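Local coordinates for putative NADH-flavin reductase (Streptococcus pneumoniae TIGR4, PDB 4R01), which is a putative NADH-flavin reductase with an NAD(P)-binding Rossmann fold, probably using a nicotinamide cofactor to reduce flavin, at residues S80-N85 and L135-T140. Sequence-based numbering, arbitrary orientation.
Sequences SIELFN and LDLLRT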
loop_
_atom_site.group_PDB
_atom_site.type_symbol
_atom_site.label_atom_id
_atom_site.label_comp_id
_atom_site.label_asym_id
_atom_site.label_seq_id
_atom_site.Cartn_x
_atom_site.Cartn_y
_atom_site.Cartn_z
ATOM N N SER A 80 -28.312 -15.052 -13.098
ATOM C CA SER A 80 -29.334 -14.305 -12.371
ATOM C C SER A 80 -29.643 -12.993 -13.083
ATOM O O SER A 80 -30.803 -12.600 -13.199
ATOM C CB SER A 80 -28.897 -14.040 -10.927
ATOM O OG SER A 80 -27.784 -13.162 -10.880
ATOM N N ILE A 81 -28.598 -12.328 -13.568
ATOM C CA ILE A 81 -28.756 -11.097 -14.335
ATOM C C ILE A 81 -29.587 -11.333 -15.588
ATOM O O ILE A 81 -30.529 -10.592 -15.868
ATOM C CB ILE A 81 -27.398 -10.509 -14.745
ATOM C CG1 ILE A 81 -26.579 -10.150 -13.507
ATOM C CG2 ILE A 81 -27.593 -9.291 -15.632
ATOM C CD1 ILE A 81 -27.254 -9.149 -12.595
ATOM N N GLU A 82 -29.229 -12.373 -16.336
ATOM C CA GLU A 82 -29.943 -12.733 -17.554
ATOM C C GLU A 82 -31.411 -13.004 -17.249
ATOM O O GLU A 82 -32.295 -12.618 -18.012
ATOM C CB GLU A 82 -29.303 -13.958 -18.208
ATOM C CG GLU A 82 -29.411 -13.981 -19.722
ATOM C CD GLU A 82 -28.444 -13.019 -20.388
ATOM O OE1 GLU A 82 -27.220 -13.197 -20.221
ATOM O OE2 GLU A 82 -28.909 -12.085 -21.075
ATOM N N LEU A 83 -31.658 -13.662 -16.120
ATOM C CA LEU A 83 -33.015 -13.966 -15.683
ATOM C C LEU A 83 -33.792 -12.708 -15.312
ATOM O O LEU A 83 -34.920 -12.505 -15.769
ATOM C CB LEU A 83 -32.991 -14.919 -14.488
ATOM C CG LEU A 83 -34.322 -15.033 -13.741
ATOM C CD1 LEU A 83 -35.340 -15.835 -14.543
ATOM C CD2 LEU A 83 -34.114 -15.637 -12.368
ATOM N N PHE A 84 -33.187 -11.870 -14.475
ATOM C CA PHE A 84 -33.847 -10.659 -14.009
ATOM C C PHE A 84 -34.141 -9.704 -15.155
ATOM O O PHE A 84 -35.186 -9.050 -15.171
ATOM C CB PHE A 84 -33.001 -9.963 -12.948
ATOM C CG PHE A 84 -33.198 -10.514 -11.569
ATOM C CD1 PHE A 84 -34.430 -10.414 -10.945
ATOM C CD2 PHE A 84 -32.155 -11.124 -10.893
ATOM C CE1 PHE A 84 -34.622 -10.919 -9.677
ATOM C CE2 PHE A 84 -32.338 -11.630 -9.622
ATOM C CZ PHE A 84 -33.574 -11.524 -9.014
ATOM N N ASN A 85 -33.225 -9.632 -16.114
ATOM C CA ASN A 85 -33.440 -8.823 -17.304
ATOM C C ASN A 85 -34.679 -9.287 -18.062
ATOM O O ASN A 85 -35.504 -8.476 -18.474
ATOM C CB ASN A 85 -32.212 -8.868 -18.214
ATOM C CG ASN A 85 -32.382 -8.024 -19.461
ATOM O OD1 ASN A 85 -32.405 -6.795 -19.392
ATOM N ND2 ASN A 85 -32.485 -8.680 -20.611
ATOM N N LEU A 135 -21.460 -7.488 -13.623
ATOM C CA LEU A 135 -21.573 -6.074 -13.959
ATOM C C LEU A 135 -21.421 -5.837 -15.463
ATOM O O LEU A 135 -22.134 -5.016 -16.042
ATOM C CB LEU A 135 -20.532 -5.262 -13.186
ATOM C CG LEU A 135 -20.351 -3.793 -13.579
ATOM C CD1 LEU A 135 -21.641 -3.014 -13.384
ATOM C CD2 LEU A 135 -19.208 -3.161 -12.789
ATOM N N ASP A 136 -20.497 -6.562 -16.091
ATOM C CA ASP A 136 -20.260 -6.413 -17.525
ATOM C C ASP A 136 -21.498 -6.789 -18.336
ATOM O O ASP A 136 -21.780 -6.186 -19.372
ATOM C CB ASP A 136 -19.064 -7.261 -17.972
ATOM C CG ASP A 136 -17.742 -6.745 -17.426
ATOM O OD1 ASP A 136 -17.684 -5.566 -17.013
ATOM O OD2 ASP A 136 -16.757 -7.516 -17.419
ATOM N N LEU A 137 -22.238 -7.781 -17.856
ATOM C CA LEU A 137 -23.441 -8.235 -18.543
ATOM C C LEU A 137 -24.564 -7.206 -18.421
ATOM O O LEU A 137 -25.361 -7.033 -19.343
ATOM C CB LEU A 137 -23.891 -9.589 -17.991
ATOM C CG LEU A 137 -24.999 -10.318 -18.753
ATOM C CD1 LEU A 137 -24.623 -10.490 -20.217
ATOM C CD2 LEU A 137 -25.274 -11.664 -18.112
ATOM N N LEU A 138 -24.614 -6.515 -17.286
ATOM C CA LEU A 138 -25.638 -5.504 -17.049
ATOM C C LEU A 138 -25.525 -4.318 -18.004
ATOM O O LEU A 138 -26.536 -3.762 -18.430
ATOM C CB LEU A 138 -25.575 -5.008 -15.602
ATOM C CG LEU A 138 -26.339 -5.821 -14.554
ATOM C CD1 LEU A 138 -26.006 -5.339 -13.149
ATOM C CD2 LEU A 138 -27.840 -5.737 -14.807
ATOM N N ARG A 139 -24.300 -3.929 -18.344
ATOM C CA ARG A 139 -24.098 -2.769 -19.207
ATOM C C ARG A 139 -24.684 -2.973 -20.602
ATOM O O ARG A 139 -24.970 -2.008 -21.308
ATOM C CB ARG A 139 -22.612 -2.433 -19.315
ATOM C CG ARG A 139 -21.958 -2.116 -17.984
ATOM C CD ARG A 139 -20.658 -1.373 -18.189
ATOM N NE ARG A 139 -19.868 -1.296 -16.964
ATOM C CZ ARG A 139 -20.020 -0.362 -16.030
ATOM N NH1 ARG A 139 -20.941 0.580 -16.170
ATOM N NH2 ARG A 139 -19.250 -0.375 -14.953
ATOM N N THR A 140 -24.867 -4.230 -20.993
ATOM C CA THR A 140 -25.427 -4.548 -22.300
ATOM C C THR A 140 -26.955 -4.553 -22.262
ATOM O O THR A 140 -27.611 -4.634 -23.300
ATOM C CB THR A 140 -24.928 -5.913 -22.808
ATOM O OG1 THR A 140 -25.410 -6.950 -21.946
ATOM C CG2 THR A 140 -23.407 -5.947 -22.831
#
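The carbonyl oxygen of Leu137 is gripped twice from within its own turn: Thr140 OG1 donates to Leu137 O at 2.6 Å, and Thr140 N reaches the same Leu137 O at 3.3 Å. Both donors approach from one face of the carbonyl plane; the hydroxyl sits at an angle of 140° at the oxygen and is tilted somewhat out of that plane. The Leu137 side chain points toward helix 76-88. Its CG stands anti to the backbone N (chi1 -170°), which carries both methyls across to Glu82. Leu137 CD2 comes within 3.3 Å of Glu82 OE1, a close approach of a methyl to a carboxylate oxygen rather than a bond, and the two side chains cross at about a right angle. The Glu82 chain is bent at chi2 (76°), bringing OE1 up to the leucine methyls; its other oxygen, OE2, forms a salt bridge with Lys141, just past Thr140.

The two helices are neighbours in the Rossmann fold, each the connection of a beta-alpha-beta crossover: helix 76-88 leads from strand 61-64 to strand 94-98, and helix 125-138 from there to strand 145-150. Deeper in the seam between them, Ile81 meets Leu138, again nearly at right angles. Ile81 CG2 lies 3.7 Å from Leu138 CD2, while Ile81 CD1 sits 4.0 Å from Leu138 CD1, so both branches of the isoleucine touch the leucine. Leu137 CD2 closes on Ile81 CG2 at 4.1 Å, linking the buried pair to the more open Glu82 side. Toward the sheet, Ile81 rests on Phe95, and Leu138 on Val97, Trp146 and Phe148.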